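PDB 2QCK: flavin reductase domain protein from Arthrobacter sp., which probably binds FMN and reduces flavin with a nicotinamide nucleotide, as other flavin reductase-like proteins do. Local coordinates for residues V24-V29 and G37-S42; T70-V75 and G104-P109. One frame throughout, in Å; residues are numbered along the deposited sequence.

Interaction 1. Residues V24-V29 and G37-S42; sequences VAIITV and GFTATS
I27 and F38 face each other across an antiparallel beta hairpin, and their side chains lie side by side on the same face of the sheet. Followed outward, the I27 side chain first presents CB to the aromatic ring: it sits over one face, 3.9 Å from the centroid of the F38 ring, a CH-pi contact displaced toward the rim at CZ. From this carbon the chain forks. CG2, anti to the backbone N (its partner CG1 has chi1 -65°), stays with the ring, 3.7 Å from CZ of F38. CG1 brushes the CE2 and CZ side of the ring more loosely, and CD1 then turns away from the hairpin. A branched aliphatic residue thus lays CB and CG2 against the ring, with CG1 farther off, and sends CD1 toward V75 of the next strand, 72-77, while F38 supplies a flat, wide surface that also reaches F55 and M57.

The backbones hold this register with paired bonds. A25 N to A40 O is nearly straight at 176° and 3.0 Å long, and A40 N returns a bond to A25 O. I27 N likewise donates to F38 O, at 2.9 Å. Small A25 and A40 share the face of I27 and F38, where A25 packs on H20 of the second subunit.

On the other face, V24 CG1 meets T39 CG2 in a tight 3.5 Å methyl contact, and I26 CG1 lies 3.8 Å from T39 OG1. Threonine suits this spot because its methyl faces valine while its hydroxyl bonds to the carbonyl of A86. Backbone hydrogen bonds thus fix the register, I27 and F38 add apolar packing on one face, and T39 combines a methyl contact with a polar link to A86 on the other.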
ATOM      1  N   VAL A  24      -1.394   8.078  -3.276  1.00 31.05           N
ATOM      2  CA  VAL A  24      -0.484   8.300  -4.400  1.00 33.06           C
ATOM      3  C   VAL A  24       0.757   9.003  -3.862  1.00 31.76           C
ATOM      4  O   VAL A  24       0.629  10.023  -3.189  1.00 30.60           O
ATOM      5  CB  VAL A  24      -1.182   9.111  -5.541  1.00 30.63           C
ATOM      6  CG1 VAL A  24      -0.255   9.272  -6.779  1.00 32.23           C
ATOM      7  CG2 VAL A  24      -2.512   8.434  -5.932  1.00 39.50           C
ATOM      8  N   ALA A  25       1.934   8.413  -4.122  1.00 32.29           N
ATOM      9  CA  ALA A  25       3.233   9.011  -3.821  1.00 33.69           C
ATOM     10  C   ALA A  25       4.068   9.052  -5.111  1.00 32.03           C
ATOM     11  O   ALA A  25       3.680   8.455  -6.087  1.00 33.26           O
ATOM     12  CB  ALA A  25       3.962   8.181  -2.714  1.00 34.02           C
ATOM     13  N   ILE A  26       5.191   9.779  -5.114  1.00 35.42           N
ATOM     14  CA  ILE A  26       6.172   9.720  -6.196  1.00 32.21           C
ATOM     15  C   ILE A  26       7.566   9.416  -5.648  1.00 34.20           C
ATOM     16  O   ILE A  26       8.008  10.005  -4.618  1.00 33.43           O
ATOM     17  CB  ILE A  26       6.254  11.012  -7.071  1.00 29.87           C
ATOM     18  CG1 ILE A  26       4.907  11.279  -7.760  1.00 33.83           C
ATOM     19  CG2 ILE A  26       7.373  10.806  -8.068  1.00 28.70           C
ATOM     20  CD1 ILE A  26       4.666  12.718  -8.232  1.00 28.35           C
ATOM     21  N   ILE A  27       8.237   8.469  -6.309  1.00 34.29           N
ATOM     22  CA  ILE A  27       9.598   8.033  -5.929  1.00 30.75           C
ATOM     23  C   ILE A  27      10.540   8.689  -6.898  1.00 30.74           C
ATOM     24  O   ILE A  27      10.250   8.709  -8.074  1.00 29.83           O
ATOM     25  CB  ILE A  27       9.757   6.503  -6.037  1.00 34.11           C
ATOM     26  CG1 ILE A  27       8.844   5.826  -5.034  1.00 25.16           C
ATOM     27  CG2 ILE A  27      11.255   6.048  -5.819  1.00 35.35           C
ATOM     28  CD1 ILE A  27       9.377   5.832  -3.620  1.00 31.10           C
ATOM     29  N   THR A  28      11.653   9.206  -6.391  1.00 29.71           N
ATOM     30  CA  THR A  28      12.671   9.872  -7.251  1.00 29.48           C
ATOM     31  C   THR A  28      14.024   9.220  -6.977  1.00 30.34           C
ATOM     32  O   THR A  28      14.260   8.729  -5.884  1.00 32.80           O
ATOM     33  CB  THR A  28      12.743  11.337  -6.971  1.00 27.58           C
ATOM     34  OG1 THR A  28      13.013  11.534  -5.543  1.00 27.71           O
ATOM     35  CG2 THR A  28      11.430  11.996  -7.452  1.00 30.40           C
ATOM     36  N   VAL A  29      14.876   9.114  -7.999  1.00 31.23           N
ATOM     37  CA  VAL A  29      16.205   8.592  -7.813  1.00 25.58           C
ATOM     38  C   VAL A  29      17.093   9.294  -8.807  1.00 30.15           C
ATOM     39  O   VAL A  29      16.646   9.665  -9.893  1.00 31.56           O
ATOM     40  CB  VAL A  29      16.256   7.087  -7.989  1.00 29.63           C
ATOM     41  CG1 VAL A  29      15.700   6.662  -9.333  1.00 31.52           C
ATOM     42  CG2 VAL A  29      17.680   6.560  -7.757  1.00 29.77           C
ATOM     43  N   GLY A  37      12.120   9.161 -11.824  1.00 30.67           N
ATOM     44  CA  GLY A  37      11.085   9.122 -10.787  1.00 32.05           C
ATOM     45  C   GLY A  37       9.802   8.581 -11.339  1.00 32.36           C
ATOM     46  O   GLY A  37       9.612   8.544 -12.538  1.00 34.49           O
ATOM     47  N   PHE A  38       8.901   8.156 -10.467  1.00 34.60           N
ATOM     48  CA  PHE A  38       7.695   7.542 -10.963  1.00 33.17           C
ATOM     49  C   PHE A  38       6.595   7.581  -9.898  1.00 33.43           C
ATOM     50  O   PHE A  38       6.871   7.554  -8.709  1.00 30.50           O
ATOM     51  CB  PHE A  38       8.016   6.110 -11.428  1.00 37.75           C
ATOM     52  CG  PHE A  38       8.699   5.281 -10.388  1.00 39.79           C
ATOM     53  CD1 PHE A  38      10.095   5.357 -10.198  1.00 36.72           C
ATOM     54  CD2 PHE A  38       7.966   4.474  -9.548  1.00 36.57           C
ATOM     55  CE1 PHE A  38      10.738   4.614  -9.216  1.00 37.58           C
ATOM     56  CE2 PHE A  38       8.596   3.744  -8.552  1.00 37.39           C
ATOM     57  CZ  PHE A  38      10.006   3.804  -8.416  1.00 38.25           C
ATOM     58  N   THR A  39       5.355   7.704 -10.345  1.00 29.61           N
ATOM     59  CA  THR A  39       4.191   7.694  -9.477  1.00 32.23           C
ATOM     60  C   THR A  39       4.039   6.272  -9.007  1.00 28.79           C
ATOM     61  O   THR A  39       4.249   5.362  -9.773  1.00 31.11           O
ATOM     62  CB  THR A  39       2.936   8.206 -10.273  1.00 33.29           C
ATOM     63  OG1 THR A  39       3.167   9.565 -10.608  1.00 32.83           O
ATOM     64  CG2 THR A  39       1.580   8.129  -9.498  1.00 28.94           C
ATOM     65  N   ALA A  40       3.577   6.092  -7.770  1.00 32.48           N
ATOM     66  CA  ALA A  40       3.474   4.804  -7.142  1.00 30.98           C
ATOM     67  C   ALA A  40       2.251   4.771  -6.223  1.00 33.45           C
ATOM     68  O   ALA A  40       1.940   5.727  -5.535  1.00 32.11           O
ATOM     69  CB  ALA A  40       4.716   4.515  -6.320  1.00 32.17           C
ATOM     70  N   THR A  41       1.523   3.679  -6.274  1.00 33.52           N
ATOM     71  CA  THR A  41       0.415   3.452  -5.344  1.00 34.32           C
ATOM     72  C   THR A  41       0.698   2.378  -4.284  1.00 35.97           C
ATOM     73  O   THR A  41      -0.198   2.033  -3.506  1.00 33.18           O
ATOM     74  CB  THR A  41      -0.852   3.062  -6.120  1.00 37.60           C
ATOM     75  OG1 THR A  41      -0.520   2.067  -7.093  1.00 38.16           O
ATOM     76  CG2 THR A  41      -1.438   4.281  -6.865  1.00 31.65           C
ATOM     77  N   SER A  42       1.918   1.871  -4.191  1.00 34.09           N
ATOM     78  CA  SER A  42       2.198   0.767  -3.248  1.00 35.47           C
ATOM     79  C   SER A  42       3.037   1.129  -2.035  1.00 37.97           C
ATOM     80  O   SER A  42       3.427   0.260  -1.247  1.00 42.92           O
ATOM     81  CB  SER A  42       2.859  -0.389  -3.990  1.00 41.30           C
ATOM     82  OG  SER A  42       4.049   0.011  -4.655  1.00 31.91           O
TER

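Interaction 2. Residues T70-V75 and G104-P109; sequences TTHIGV and GPYEVP
H72 and Y106 form an offset stack: their planes lie within 10° of each other and the centroids are 4.3 Å apart. The slip between the rings puts Y106 CD1 over the imidazole face, with H72 NE2 as its closest neighbour at 3.6 Å. Y106 CB also lies over that face, 4.1 Å from the centroid of the H72 ring, so the imidazole is overlain by CB and the CG-CD1-CE1 side of the tyrosine ring. H72 directs its ring there with CG anti to the carbonyl carbon (chi1 -64°). T71 CG2 approaches the opposite face, near its rim, and K121 of strand 116-127 also touches the histidine.

V108 completes the contact next to the backbone end of H72. Its two methyls divide the work: CG2 meets H72 CB at 3.7 Å, while CG1 lies 3.3 Å from G74 N. A side chain at G74 would run into that methyl, which explains why a residue without one fits here. Beta-branched valine suits the site because one branch reaches the histidine root and the other the strand backbone, and it packs on T28 as well.

Y106 (phi 55°) lies in the turn closed by V108 N to P105 O, and from there its side chain points toward the strand. With an alanine here in place of H72, the Y106 ring is likely to lose its stacking partner and be freer to turn. The loop between strands 101-103 and 109-111 thus meets strand 72-77 through aromatic stacking and methyl packing, while its polar ties run to N30 and T28 of strand 22-31.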
ATOM      1  N   THR A  70      21.163   2.217  -7.543  1.00 35.39           N
ATOM      2  CA  THR A  70      21.328   3.384  -6.698  1.00 33.78           C
ATOM      3  C   THR A  70      20.884   3.102  -5.300  1.00 34.67           C
ATOM      4  O   THR A  70      20.024   2.237  -5.077  1.00 35.56           O
ATOM      5  CB  THR A  70      20.568   4.576  -7.301  1.00 36.41           C
ATOM      6  OG1 THR A  70      20.989   4.720  -8.666  1.00 33.79           O
ATOM      7  CG2 THR A  70      20.910   5.891  -6.568  1.00 34.48           C
ATOM      8  N   THR A  71      21.469   3.806  -4.340  1.00 35.79           N
ATOM      9  CA  THR A  71      21.080   3.626  -2.942  1.00 35.19           C
ATOM     10  C   THR A  71      20.090   4.655  -2.379  1.00 33.56           C
ATOM     11  O   THR A  71      19.132   4.275  -1.728  1.00 33.71           O
ATOM     12  CB  THR A  71      22.293   3.536  -2.018  1.00 39.65           C
ATOM     13  OG1 THR A  71      22.992   2.327  -2.297  1.00 42.52           O
ATOM     14  CG2 THR A  71      21.850   3.544  -0.555  1.00 37.12           C
ATOM     15  N   HIS A  72      20.294   5.944  -2.606  1.00 32.69           N
ATOM     16  CA  HIS A  72      19.380   6.952  -2.043  1.00 32.61           C
ATOM     17  C   HIS A  72      18.249   7.238  -2.987  1.00 34.72           C
ATOM     18  O   HIS A  72      18.459   7.357  -4.194  1.00 36.53           O
ATOM     19  CB  HIS A  72      20.130   8.210  -1.658  1.00 37.17           C
ATOM     20  CG  HIS A  72      21.118   7.954  -0.565  1.00 38.40           C
ATOM     21  ND1 HIS A  72      22.425   7.612  -0.819  1.00 40.64           N
ATOM     22  CD2 HIS A  72      20.949   7.842   0.773  1.00 45.53           C
ATOM     23  CE1 HIS A  72      23.036   7.363   0.323  1.00 43.96           C
ATOM     24  NE2 HIS A  72      22.162   7.492   1.305  1.00 44.95           N
ATOM     25  N   ILE A  73      17.051   7.294  -2.415  1.00 34.46           N
ATOM     26  CA  ILE A  73      15.836   7.648  -3.119  1.00 35.31           C
ATOM     27  C   ILE A  73      14.973   8.601  -2.284  1.00 35.93           C
ATOM     28  O   ILE A  73      15.149   8.751  -1.076  1.00 35.79           O
ATOM     29  CB  ILE A  73      15.007   6.405  -3.532  1.00 35.37           C
ATOM     30  CG1 ILE A  73      14.305   5.728  -2.348  1.00 38.63           C
ATOM     31  CG2 ILE A  73      15.878   5.362  -4.210  1.00 38.83           C
ATOM     32  CD1 ILE A  73      13.299   4.642  -2.840  1.00 39.96           C
ATOM     33  N   GLY A  74      14.054   9.278  -2.954  1.00 36.45           N
ATOM     34  CA  GLY A  74      13.064  10.109  -2.275  1.00 35.61           C
ATOM     35  C   GLY A  74      11.672   9.551  -2.460  1.00 35.10           C
ATOM     36  O   GLY A  74      11.358   8.993  -3.491  1.00 39.27           O
ATOM     37  N   VAL A  75      10.829   9.694  -1.445  1.00 33.51           N
ATOM     38  CA  VAL A  75       9.407   9.488  -1.629  1.00 33.34           C
ATOM     39  C   VAL A  75       8.605  10.751  -1.290  1.00 31.75           C
ATOM     40  O   VAL A  75       8.897  11.434  -0.297  1.00 30.78           O
ATOM     41  CB  VAL A  75       8.867   8.214  -0.826  1.00 34.00           C
ATOM     42  CG1 VAL A  75       8.955   8.403   0.640  1.00 30.50           C
ATOM     43  CG2 VAL A  75       7.439   7.880  -1.255  1.00 33.76           C
ATOM     44  N   GLY A 104      18.165  17.628  -3.764  1.00 33.89           N
ATOM     45  CA  GLY A 104      18.286  17.788  -2.328  1.00 36.93           C
ATOM     46  C   GLY A 104      19.403  16.937  -1.750  1.00 40.06           C
ATOM     47  O   GLY A 104      20.320  16.526  -2.474  1.00 39.05           O
ATOM     48  N   PRO A 105      19.303  16.617  -0.450  1.00 43.92           N
ATOM     49  CA  PRO A 105      20.223  15.725   0.262  1.00 43.90           C
ATOM     50  C   PRO A 105      20.560  14.485  -0.540  1.00 41.14           C
ATOM     51  O   PRO A 105      19.683  13.926  -1.183  1.00 39.51           O
ATOM     52  CB  PRO A 105      19.417  15.318   1.500  1.00 44.57           C
ATOM     53  CG  PRO A 105      18.598  16.518   1.780  1.00 49.30           C
ATOM     54  CD  PRO A 105      18.208  17.071   0.426  1.00 44.86           C
ATOM     55  N   TYR A 106      21.832  14.097  -0.498  1.00 40.28           N
ATOM     56  CA  TYR A 106      22.364  12.972  -1.250  1.00 38.50           C
ATOM     57  C   TYR A 106      22.099  13.076  -2.752  1.00 37.90           C
ATOM     58  O   TYR A 106      22.121  12.060  -3.465  1.00 40.01           O
ATOM     59  CB  TYR A 106      21.811  11.664  -0.701  1.00 39.54           C
ATOM     60  CG  TYR A 106      21.884  11.545   0.806  1.00 39.25           C
ATOM     61  CD1 TYR A 106      22.994  10.993   1.430  1.00 42.41           C
ATOM     62  CD2 TYR A 106      20.847  11.973   1.601  1.00 42.16           C
ATOM     63  CE1 TYR A 106      23.059  10.870   2.808  1.00 44.42           C
ATOM     64  CE2 TYR A 106      20.895  11.849   2.977  1.00 45.06           C
ATOM     65  CZ  TYR A 106      22.002  11.299   3.578  1.00 43.42           C
ATOM     66  OH  TYR A 106      22.051  11.198   4.956  1.00 51.47           O
ATOM     67  N   GLU A 107      21.848  14.292  -3.237  1.00 33.43           N
ATOM     68  CA  GLU A 107      21.565  14.536  -4.658  1.00 34.59           C
ATOM     69  C   GLU A 107      20.273  13.845  -5.108  1.00 33.60           C
ATOM     70  O   GLU A 107      20.098  13.561  -6.287  1.00 35.27           O
ATOM     71  CB  GLU A 107      22.719  14.042  -5.526  1.00 36.55           C
ATOM     72  CG  GLU A 107      24.066  14.608  -5.130  1.00 44.72           C
ATOM     73  CD  GLU A 107      24.366  15.871  -5.878  1.00 59.00           C
ATOM     74  OE1 GLU A 107      24.725  15.766  -7.071  1.00 68.16           O
ATOM     75  OE2 GLU A 107      24.226  16.963  -5.285  1.00 72.86           O
ATOM     76  N   VAL A 108      19.393  13.543  -4.164  1.00 32.11           N
ATOM     77  CA  VAL A 108      18.084  12.992  -4.487  1.00 31.60           C
ATOM     78  C   VAL A 108      17.247  14.121  -5.108  1.00 32.14           C
ATOM     79  O   VAL A 108      17.288  15.283  -4.635  1.00 33.01           O
ATOM     80  CB  VAL A 108      17.391  12.430  -3.226  1.00 32.51           C
ATOM     81  CG1 VAL A 108      15.934  11.954  -3.542  1.00 29.21           C
ATOM     82  CG2 VAL A 108      18.216  11.280  -2.634  1.00 27.43           C
ATOM     83  N   PRO A 109      16.497  13.811  -6.192  1.00 32.71           N
ATOM     84  CA  PRO A 109      15.600  14.831  -6.726  1.00 29.31           C
ATOM     85  C   PRO A 109      14.377  15.011  -5.835  1.00 29.51           C
ATOM     86  O   PRO A 109      13.626  14.052  -5.563  1.00 30.97           O
ATOM     87  CB  PRO A 109      15.203  14.268  -8.095  1.00 29.83           C
ATOM     88  CG  PRO A 109      16.112  13.119  -8.353  1.00 26.07           C
ATOM     89  CD  PRO A 109      16.430  12.586  -7.006  1.00 27.80           C
TER

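Overall arrangement
From the N terminus, the chain runs through strand 22-31, turns, and comes back along strand 34-40, so interaction 1 closes a short hairpin near the centre of the chain. Strands 44-48 and 51-58 and helix 64-69 follow before strand 72-77 opens interaction 2, which closes a longer excursion containing helix 83-88 and strand 101-103. The two contacts are in series, neither nested nor crossed. They meet mainly at T28, with V29 packing on T70 beside it: the T28 backbone N bonds to G74 O, and its hydroxyl probably bonds to P109 O. Strand 22-31 therefore lies between its hairpin partner and strand 72-77, joining the central sheet to the peripheral loop 104-109.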